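Long-range contacts in histidine triad protein (Plasmodium falciparum 3D7, PDB 5CS2), which probably hydrolyses diadenosine triphosphate to AMP and ADP: residues A[57-62]-A[112-117]; A[65-70]-A[100-105]. All blocks are in the same frame, centred on the assembly; numbering follows the deposited sequence.

Contact 1 (A[57-62]-A[112-117]); sequences LLTTLK and VDHVHI
His114 reaches across to the end of strand 56-60 and brings its imidazole to two threonines, one at its edge and one over a face. With CG anti to the backbone N (chi1 -172°), the ring points NE2 at Thr60, where its single N-H is shared between the carbonyl O at 2.9 Å, in a bent bond, and OG1 at 3.0 Å. OG1 lies in the ring plane, whereas the carbonyl O is somewhat tilted from it. Thr60 OG1 donates its own hydrogen bond to Lys62 O, which leaves it to accept from NE2; ND1 of the ring is hydrogen-bonded to Gly26 N. Thr59 crosses His114 at about a right angle and sets OG1 over one ring face, while the same hydroxyl donates to Val115 O at 2.7 Å. Further along, Leu58 and Ile117 form an antiparallel hydrogen-bonded pair, and both side chains pack against helix 72-93. In His116, CG sits between the backbone N and carbonyl carbon (chi1 56°), which brings ND1 back to donate almost straight to His114 O at 2.7 Å (N-H...O 170°); Leu57 CD2 touches the ring edge. This backbone tether orients the imidazole of the predicted nucleotidyl-histidine intermediate, as is characteristic of the histidine triad active site in HIT proteins.

Contact 2 (A[65-70]-A[100-105]); sequences KHYNDL and IAIQDG
The turn that precedes helix 72-93 is tied here to the end of strand 97-104, the strand through which the sheet continues into the second subunit. Asp104 makes the direct bonds with one oxygen. Its OD1 accepts from Tyr67 N at 2.9 Å in a nearly straight bond (174°) and from His66 ND1 at 3.1 Å in a more bent one (148°). The two donors come from opposite faces of the carboxylate plane, and the planes of the His66 ring and the carboxylate stand 68° apart. A water bonded to Lys65 O also donates to OD1. OD2 accepts from a second water at 2.6 Å, which in turn accepts from Asn68 N. The carboxylate is therefore gripped through both oxygens, and the N-H groups gathered about it would probably favour its charged form. His66 CE1 comes to 3.6 Å from Gly105 CA, where the chain leaves the strand.

Beside these polar bonds the contact is apolar. Tyr67, its CG anti to the backbone N, swings its ring away from Asp104 and over Ile102, whose CD1 sits almost centrally above one face, 4.0 Å from the ring centroid, as a CH-pi contact. The phenol OH goes on to Asn79 of the helix. Tyr67 also packs on Ile100 of the second subunit, and its carbonyl O accepts from Asn83 of that chain. Together, an aspartate accepting from a 3-10 turn and a tyrosine on Ile102 join the pre-helix loop to the strand that carries the HIT-fold sheet across the dimer interface.

Both contacts are largely buried and reach the same sheet, for strands 116-122 and 97-104 are neighbours in it; contact 2 is nested in the chain between the two halves of contact 1. Contact 1 lies nearer the middle of the subunit, pairs strand 56-60 with the start of strand 116-122 and the loop before it, and relies on backbone pairing and imidazole-threonine bonds beside the predicted catalytic histidine. Contact 2 sits further out, joins a loop to a strand, and uses a carboxylate, waters and a CH-pi contact next to the second subunit. They meet where Val115 CG2 packs 3.2 Å from His66 C, and where His116 O faces Ile102 CG2.

Contact 1 (A[57-62]-A[112-117])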
loop_
_atom_site.group_PDB
_atom_site.type_symbol
_atom_site.label_atom_id
_atom_site.label_comp_id
_atom_site.label_asym_id
_atom_site.label_seq_id
_atom_site.Cartn_x
_atom_site.Cartn_y
_atom_site.Cartn_z
ATOM N N LEU A 57 -8.397 -9.367 2.836
ATOM C CA LEU A 57 -8.746 -8.072 2.231
ATOM C C LEU A 57 -8.965 -7.032 3.295
ATOM O O LEU A 57 -9.563 -7.336 4.332
ATOM C CB LEU A 57 -10.037 -8.239 1.392
ATOM C CG LEU A 57 -9.965 -9.296 0.283
ATOM C CD1 LEU A 57 -11.337 -9.668 -0.219
ATOM C CD2 LEU A 57 -9.030 -8.870 -0.833
ATOM N N LEU A 58 -8.536 -5.787 3.031
ATOM C CA LEU A 58 -8.795 -4.655 3.924
ATOM C C LEU A 58 -9.559 -3.629 3.109
ATOM O O LEU A 58 -9.189 -3.391 1.960
ATOM C CB LEU A 58 -7.513 -3.989 4.433
ATOM C CG LEU A 58 -6.459 -4.904 5.074
ATOM C CD1 LEU A 58 -5.379 -4.069 5.704
ATOM C CD2 LEU A 58 -7.033 -5.774 6.166
ATOM N N THR A 59 -10.619 -3.047 3.676
ATOM C CA THR A 59 -11.367 -2.057 2.904
ATOM C C THR A 59 -11.836 -0.955 3.805
ATOM O O THR A 59 -11.785 -1.095 5.033
ATOM C CB THR A 59 -12.497 -2.732 2.084
ATOM O OG1 THR A 59 -12.996 -1.805 1.103
ATOM C CG2 THR A 59 -13.644 -3.160 2.928
ATOM N N THR A 60 -12.327 0.139 3.214
ATOM C CA THR A 60 -12.842 1.266 3.982
ATOM C C THR A 60 -14.278 0.986 4.385
ATOM O O THR A 60 -14.980 0.302 3.656
ATOM C CB THR A 60 -12.783 2.554 3.150
ATOM O OG1 THR A 60 -13.353 2.245 1.879
ATOM C CG2 THR A 60 -11.349 3.072 2.976
ATOM N N LEU A 61 -14.715 1.486 5.551
ATOM C CA LEU A 61 -16.094 1.261 5.995
ATOM C C LEU A 61 -17.044 2.043 5.069
ATOM O O LEU A 61 -18.141 1.564 4.759
ATOM C CB LEU A 61 -16.264 1.702 7.464
ATOM C CG LEU A 61 -15.707 0.742 8.525
ATOM C CD1 LEU A 61 -15.465 1.454 9.856
ATOM C CD2 LEU A 61 -16.591 -0.483 8.712
ATOM N N LYS A 62 -16.590 3.228 4.612
ATOM C CA LYS A 62 -17.313 4.070 3.654
ATOM C C LYS A 62 -16.947 3.634 2.234
ATOM O O LYS A 62 -15.764 3.469 1.925
ATOM C CB LYS A 62 -16.995 5.560 3.887
ATOM C CG LYS A 62 -17.791 6.490 2.968
ATOM C CD LYS A 62 -18.045 7.877 3.558
ATOM C CE LYS A 62 -18.905 8.736 2.645
ATOM N NZ LYS A 62 -20.288 8.195 2.482
ATOM N N VAL A 112 -14.588 -5.219 -7.807
ATOM C CA VAL A 112 -15.517 -4.629 -6.856
ATOM C C VAL A 112 -15.142 -3.153 -6.748
ATOM O O VAL A 112 -13.989 -2.837 -6.421
ATOM C CB VAL A 112 -15.464 -5.337 -5.470
ATOM C CG1 VAL A 112 -16.362 -4.631 -4.469
ATOM C CG2 VAL A 112 -15.837 -6.822 -5.590
ATOM N N ASP A 113 -16.096 -2.244 -7.025
ATOM C CA ASP A 113 -15.860 -0.792 -7.071
ATOM C C ASP A 113 -15.771 -0.174 -5.698
ATOM O O ASP A 113 -16.531 0.713 -5.362
ATOM C CB ASP A 113 -16.915 -0.107 -7.971
ATOM C CG ASP A 113 -16.909 -0.673 -9.391
ATOM O OD1 ASP A 113 -15.843 -1.172 -9.833
ATOM O OD2 ASP A 113 -17.973 -0.671 -10.032
ATOM N N HIS A 114 -14.752 -0.588 -4.917
ATOM C CA HIS A 114 -14.584 -0.147 -3.537
ATOM C C HIS A 114 -13.101 -0.441 -3.240
ATOM O O HIS A 114 -12.665 -1.563 -3.481
ATOM C CB HIS A 114 -15.508 -1.007 -2.631
ATOM C CG HIS A 114 -15.607 -0.574 -1.200
ATOM N ND1 HIS A 114 -16.714 -0.914 -0.428
ATOM C CD2 HIS A 114 -14.738 0.128 -0.428
ATOM C CE1 HIS A 114 -16.507 -0.370 0.763
ATOM N NE2 HIS A 114 -15.311 0.232 0.824
ATOM N N VAL A 115 -12.342 0.592 -2.868
ATOM C CA VAL A 115 -10.892 0.523 -2.569
ATOM C C VAL A 115 -10.637 -0.626 -1.625
ATOM O O VAL A 115 -11.246 -0.671 -0.560
ATOM C CB VAL A 115 -10.354 1.818 -1.880
ATOM C CG1 VAL A 115 -8.843 1.698 -1.610
ATOM C CG2 VAL A 115 -10.643 3.050 -2.699
ATOM N N HIS A 116 -9.723 -1.513 -1.987
ATOM C CA HIS A 116 -9.332 -2.587 -1.045
ATOM C C HIS A 116 -7.870 -2.993 -1.208
ATOM O O HIS A 116 -7.316 -2.948 -2.311
ATOM C CB HIS A 116 -10.280 -3.805 -1.107
ATOM C CG HIS A 116 -10.432 -4.429 -2.455
ATOM N ND1 HIS A 116 -11.174 -3.811 -3.453
ATOM C CD2 HIS A 116 -9.978 -5.611 -2.916
ATOM C CE1 HIS A 116 -11.122 -4.621 -4.496
ATOM N NE2 HIS A 116 -10.427 -5.727 -4.225
ATOM N N ILE A 117 -7.244 -3.435 -0.101
ATOM C CA ILE A 117 -5.866 -3.905 -0.162
ATOM C C ILE A 117 -5.880 -5.414 -0.013
ATOM O O ILE A 117 -6.557 -5.935 0.887
ATOM C CB ILE A 117 -5.035 -3.305 1.009
ATOM C CG1 ILE A 117 -4.987 -1.754 0.991
ATOM C CG2 ILE A 117 -3.608 -3.928 1.034
ATOM C CD1 ILE A 117 -4.281 -1.038 2.215
#

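Contact 2 (A[65-70]-A[100-105])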
loop_
_atom_site.group_PDB
_atom_site.type_symbol
_atom_site.label_atom_id
_atom_site.label_comp_id
_atom_site.label_asym_id
_atom_site.label_seq_id
_atom_site.Cartn_x
_atom_site.Cartn_y
_atom_site.Cartn_z
ATOM N N LYS A 65 -14.577 4.467 -4.417
ATOM C CA LYS A 65 -14.126 3.660 -5.555
ATOM C C LYS A 65 -12.608 3.612 -5.763
ATOM O O LYS A 65 -12.037 2.532 -5.955
ATOM C CB LYS A 65 -14.815 4.122 -6.857
ATOM C CG LYS A 65 -14.562 3.188 -8.037
ATOM C CD LYS A 65 -15.263 3.660 -9.298
ATOM C CE LYS A 65 -15.016 2.714 -10.439
ATOM N NZ LYS A 65 -15.662 3.190 -11.686
ATOM N N HIS A 66 -11.991 4.787 -5.799
ATOM C CA HIS A 66 -10.572 4.939 -6.066
ATOM C C HIS A 66 -9.783 5.297 -4.835
ATOM O O HIS A 66 -10.272 5.992 -3.963
ATOM C CB HIS A 66 -10.347 6.004 -7.150
ATOM C CG HIS A 66 -10.554 5.475 -8.536
ATOM N ND1 HIS A 66 -9.622 4.628 -9.136
ATOM C CD2 HIS A 66 -11.582 5.676 -9.391
ATOM C CE1 HIS A 66 -10.130 4.327 -10.319
ATOM N NE2 HIS A 66 -11.305 4.942 -10.519
ATOM N N TYR A 67 -8.512 4.894 -4.817
ATOM C CA TYR A 67 -7.600 5.201 -3.726
ATOM C C TYR A 67 -7.508 6.708 -3.476
ATOM O O TYR A 67 -7.431 7.150 -2.337
ATOM C CB TYR A 67 -6.211 4.611 -4.066
ATOM C CG TYR A 67 -5.223 4.613 -2.921
ATOM C CD1 TYR A 67 -5.619 4.275 -1.628
ATOM C CD2 TYR A 67 -3.875 4.885 -3.142
ATOM C CE1 TYR A 67 -4.703 4.250 -0.573
ATOM C CE2 TYR A 67 -2.951 4.870 -2.096
ATOM C CZ TYR A 67 -3.362 4.504 -0.823
ATOM O OH TYR A 67 -2.450 4.491 0.205
ATOM N N ASN A 68 -7.566 7.503 -4.551
ATOM C CA ASN A 68 -7.502 8.955 -4.421
ATOM C C ASN A 68 -8.801 9.610 -3.923
ATOM O O ASN A 68 -8.799 10.816 -3.658
ATOM C CB ASN A 68 -7.019 9.575 -5.694
ATOM C CG ASN A 68 -5.511 9.489 -5.751
ATOM O OD1 ASN A 68 -4.792 10.267 -5.125
ATOM N ND2 ASN A 68 -5.041 8.510 -6.438
ATOM N N ASP A 69 -9.875 8.807 -3.713
ATOM C CA ASP A 69 -11.125 9.282 -3.116
ATOM C C ASP A 69 -10.981 9.277 -1.594
ATOM O O ASP A 69 -11.821 9.859 -0.918
ATOM C CB ASP A 69 -12.310 8.377 -3.495
ATOM C CG ASP A 69 -12.716 8.468 -4.952
ATOM O OD1 ASP A 69 -12.601 9.575 -5.536
ATOM O OD2 ASP A 69 -13.164 7.447 -5.505
ATOM N N LEU A 70 -9.946 8.585 -1.041
ATOM C CA LEU A 70 -9.791 8.518 0.411
ATOM C C LEU A 70 -9.315 9.807 1.022
ATOM O O LEU A 70 -8.465 10.481 0.434
ATOM C CB LEU A 70 -8.854 7.365 0.853
ATOM C CG LEU A 70 -9.105 5.920 0.382
ATOM C CD1 LEU A 70 -8.462 4.952 1.362
ATOM C CD2 LEU A 70 -10.561 5.573 0.272
ATOM N N ILE A 100 1.516 -7.451 -1.265
ATOM C CA ILE A 100 0.565 -6.454 -0.802
ATOM C C ILE A 100 0.156 -5.657 -2.023
ATOM O O ILE A 100 1.037 -5.193 -2.752
ATOM C CB ILE A 100 1.151 -5.562 0.305
ATOM C CG1 ILE A 100 1.765 -6.410 1.485
ATOM C CG2 ILE A 100 0.113 -4.537 0.785
ATOM C CD1 ILE A 100 2.708 -5.567 2.310
ATOM N N ALA A 101 -1.149 -5.509 -2.282
ATOM C CA ALA A 101 -1.519 -4.792 -3.517
ATOM C C ALA A 101 -2.873 -4.172 -3.507
ATOM O O ALA A 101 -3.793 -4.704 -2.881
ATOM C CB ALA A 101 -1.420 -5.707 -4.714
ATOM N N ILE A 102 -3.005 -3.057 -4.281
ATOM C CA ILE A 102 -4.284 -2.385 -4.545
ATOM C C ILE A 102 -4.493 -2.413 -6.069
ATOM O O ILE A 102 -3.590 -2.008 -6.805
ATOM C CB ILE A 102 -4.343 -0.933 -4.013
ATOM C CG1 ILE A 102 -4.033 -0.850 -2.495
ATOM C CG2 ILE A 102 -5.713 -0.278 -4.339
ATOM C CD1 ILE A 102 -4.048 0.612 -1.944
ATOM N N GLN A 103 -5.634 -2.963 -6.547
ATOM C CA GLN A 103 -5.988 -2.912 -7.969
ATOM C C GLN A 103 -6.848 -1.653 -8.022
ATOM O O GLN A 103 -8.055 -1.702 -7.767
ATOM C CB GLN A 103 -6.793 -4.163 -8.397
ATOM C CG GLN A 103 -6.043 -5.457 -8.178
ATOM C CD GLN A 103 -6.987 -6.617 -8.289
ATOM O OE1 GLN A 103 -7.876 -6.803 -7.462
ATOM N NE2 GLN A 103 -6.844 -7.373 -9.346
ATOM N N ASP A 104 -6.198 -0.494 -8.209
ATOM C CA ASP A 104 -6.866 0.797 -8.157
ATOM C C ASP A 104 -7.534 1.180 -9.480
ATOM O O ASP A 104 -7.049 2.055 -10.190
ATOM C CB ASP A 104 -5.890 1.873 -7.661
ATOM C CG ASP A 104 -6.482 3.241 -7.437
ATOM O OD1 ASP A 104 -7.701 3.324 -7.134
ATOM O OD2 ASP A 104 -5.711 4.224 -7.446
ATOM N N GLY A 105 -8.658 0.547 -9.776
ATOM C CA GLY A 105 -9.400 0.848 -10.992
ATOM C C GLY A 105 -9.589 -0.339 -11.900
ATOM O O GLY A 105 -8.828 -1.310 -11.845
HETATM O O HOH W 1 -9.376 1.526 -5.767
HETATM O O HOH W 2 -6.838 6.576 -7.247
#